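SGNH-hydrolase family esterase (Altererythrobacter indicus, PDB 7C2A) hydrolyses esters as a member of the SGNH-hydrolase family, possibly including lysophospholipids. Local coordinates at residues D13-G18 against M114-P119. Sequence-based numbering, arbitrary orientation.
Sequences DSLFAG and MGMRAP
In Leu-15 and Met-116 alike, chi1 near -60° sets CG anti to the carbonyl carbon, and the two side chains reach for each other tip to tip. Leu-15 runs on extended at chi2 (180°), whereas Met-116 bends at chi2 and again at chi3, a fold that its unbranched thioether chain takes easily. The outcome is a single methyl-to-methyl touch, Leu-15 CD1 to Met-116 CE at 3.8 Å. In a separate patch, the ring of Phe-16 brings CZ to within 4.2 Å of Met-114 CG, which comes in obliquely. The backbones stay well apart (nearest CA atoms, Leu-15 to Met-114, 10.7 Å), and leucine, methionine and phenylalanine side chains span the gap.

The contact joins helix 14-17, which follows strand 6-12, to the loop after strand 111-114 in the parallel sheet of an alpha/beta fold, with strand 74-78 between these strands. Asp-13-Ser-14-Leu-15 sits within the GDSL-type block, the hallmark of the family, whose serine is the nucleophile in relatives. Asp-13 is the N-cap of the short helix 14-17; its OD1 accepts from Leu-15 N at 3.1 Å in a nearly straight bond (168°), while its carbonyl O takes both Phe-16 N and Ala-17 N. An aspartate suits this place because its short carboxylate can fold back onto an N-H of the first turn. Gly-18 follows the helix with positive phi, where a CB would press against the carbonyl O of Ala-17, and glycine has none. The Phe-16 ring also lies nearly parallel to that of Tyr-27, and Met-116 packs on Phe-130.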
loop_
_atom_site.group_PDB
_atom_site.type_symbol
_atom_site.label_atom_id
_atom_site.label_comp_id
_atom_site.label_asym_id
_atom_site.label_seq_id
_atom_site.Cartn_x
_atom_site.Cartn_y
_atom_site.Cartn_z
ATOM N N ASP A 13 -0.684 -0.835 -4.217
ATOM C CA ASP A 13 0.506 -1.671 -4.315
ATOM C C ASP A 13 0.163 -3.129 -4.030
ATOM O O ASP A 13 -0.923 -3.586 -4.400
ATOM C CB ASP A 13 1.652 -1.125 -3.441
ATOM C CG ASP A 13 1.255 -0.936 -1.995
ATOM O OD1 ASP A 13 0.380 -1.695 -1.514
ATOM O OD2 ASP A 13 1.825 -0.054 -1.315
ATOM N N SER A 14 1.062 -3.865 -3.378
ATOM C CA SER A 14 0.809 -5.282 -3.121
ATOM C C SER A 14 -0.400 -5.517 -2.225
ATOM O O SER A 14 -0.964 -6.619 -2.250
ATOM C CB SER A 14 2.041 -5.953 -2.513
ATOM O OG SER A 14 2.437 -5.291 -1.325
ATOM N N LEU A 15 -0.807 -4.525 -1.431
ATOM C CA LEU A 15 -1.988 -4.691 -0.591
ATOM C C LEU A 15 -3.278 -4.661 -1.393
ATOM O O LEU A 15 -4.306 -5.154 -0.912
ATOM C CB LEU A 15 -2.017 -3.619 0.499
ATOM C CG LEU A 15 -0.818 -3.563 1.444
ATOM C CD1 LEU A 15 -1.000 -2.447 2.456
ATOM C CD2 LEU A 15 -0.633 -4.892 2.169
ATOM N N PHE A 16 -3.268 -4.056 -2.577
ATOM C CA PHE A 16 -4.391 -4.162 -3.494
ATOM C C PHE A 16 -4.200 -5.266 -4.525
ATOM O O PHE A 16 -5.175 -5.921 -4.900
ATOM C CB PHE A 16 -4.637 -2.826 -4.210
ATOM C CG PHE A 16 -5.370 -1.797 -3.383
ATOM C CD1 PHE A 16 -5.735 -2.043 -2.070
ATOM C CD2 PHE A 16 -5.692 -0.575 -3.942
ATOM C CE1 PHE A 16 -6.417 -1.076 -1.337
ATOM C CE2 PHE A 16 -6.364 0.390 -3.219
ATOM C CZ PHE A 16 -6.740 0.136 -1.918
ATOM N N ALA A 17 -2.963 -5.503 -4.979
ATOM C CA ALA A 17 -2.724 -6.543 -5.980
ATOM C C ALA A 17 -3.049 -7.936 -5.456
ATOM O O ALA A 17 -3.347 -8.834 -6.251
ATOM C CB ALA A 17 -1.272 -6.504 -6.454
ATOM N N GLY A 18 -2.977 -8.147 -4.145
ATOM C CA GLY A 18 -3.243 -9.457 -3.575
ATOM C C GLY A 18 -2.028 -10.363 -3.561
ATOM O O GLY A 18 -2.145 -11.572 -3.792
ATOM N N MET A 114 -6.059 5.774 1.651
ATOM C CA MET A 114 -5.784 4.723 2.665
ATOM C C MET A 114 -4.503 5.117 3.409
ATOM O O MET A 114 -3.423 5.095 2.799
ATOM C CB MET A 114 -5.609 3.358 1.994
ATOM C CG MET A 114 -6.892 2.839 1.358
ATOM S SD MET A 114 -8.285 2.878 2.519
ATOM C CE MET A 114 -9.337 1.602 1.828
ATOM N N GLY A 115 -4.637 5.494 4.682
ATOM C CA GLY A 115 -3.484 5.933 5.489
ATOM C C GLY A 115 -2.505 4.807 5.768
ATOM O O GLY A 115 -2.939 3.721 6.164
ATOM N N MET A 116 -1.217 5.074 5.560
ATOM C CA MET A 116 -0.155 4.078 5.850
ATOM C C MET A 116 0.578 4.534 7.115
ATOM O O MET A 116 0.619 5.742 7.371
ATOM C CB MET A 116 0.834 3.951 4.688
ATOM C CG MET A 116 0.172 3.596 3.359
ATOM S SD MET A 116 -0.877 2.111 3.401
ATOM C CE MET A 116 0.331 0.853 3.808
ATOM N N ARG A 117 1.129 3.588 7.871
ATOM C CA ARG A 117 1.836 3.923 9.134
ATOM C C ARG A 117 3.233 3.306 9.105
ATOM O O ARG A 117 3.383 2.169 8.641
ATOM C CB ARG A 117 1.037 3.423 10.340
ATOM C CG ARG A 117 -0.279 4.158 10.543
ATOM C CD ARG A 117 -0.046 5.567 11.050
ATOM N NE ARG A 117 -1.289 6.307 11.198
ATOM C CZ ARG A 117 -2.181 6.108 12.162
ATOM N NH1 ARG A 117 -1.970 5.185 13.087
ATOM N NH2 ARG A 117 -3.277 6.839 12.194
ATOM N N ALA A 118 4.205 4.049 9.614
ATOM C CA ALA A 118 5.592 3.548 9.607
ATOM C C ALA A 118 5.819 2.664 10.832
ATOM O O ALA A 118 5.323 2.991 11.919
ATOM C CB ALA A 118 6.547 4.718 9.604
ATOM N N PRO A 119 6.593 1.566 10.706
ATOM C CA PRO A 119 6.937 0.747 11.856
ATOM C C PRO A 119 8.082 1.465 12.590
ATOM O O PRO A 119 8.755 2.308 12.032
ATOM C CB PRO A 119 7.388 -0.570 11.213
ATOM C CG PRO A 119 7.999 -0.130 9.912
ATOM C CD PRO A 119 7.140 1.034 9.458
#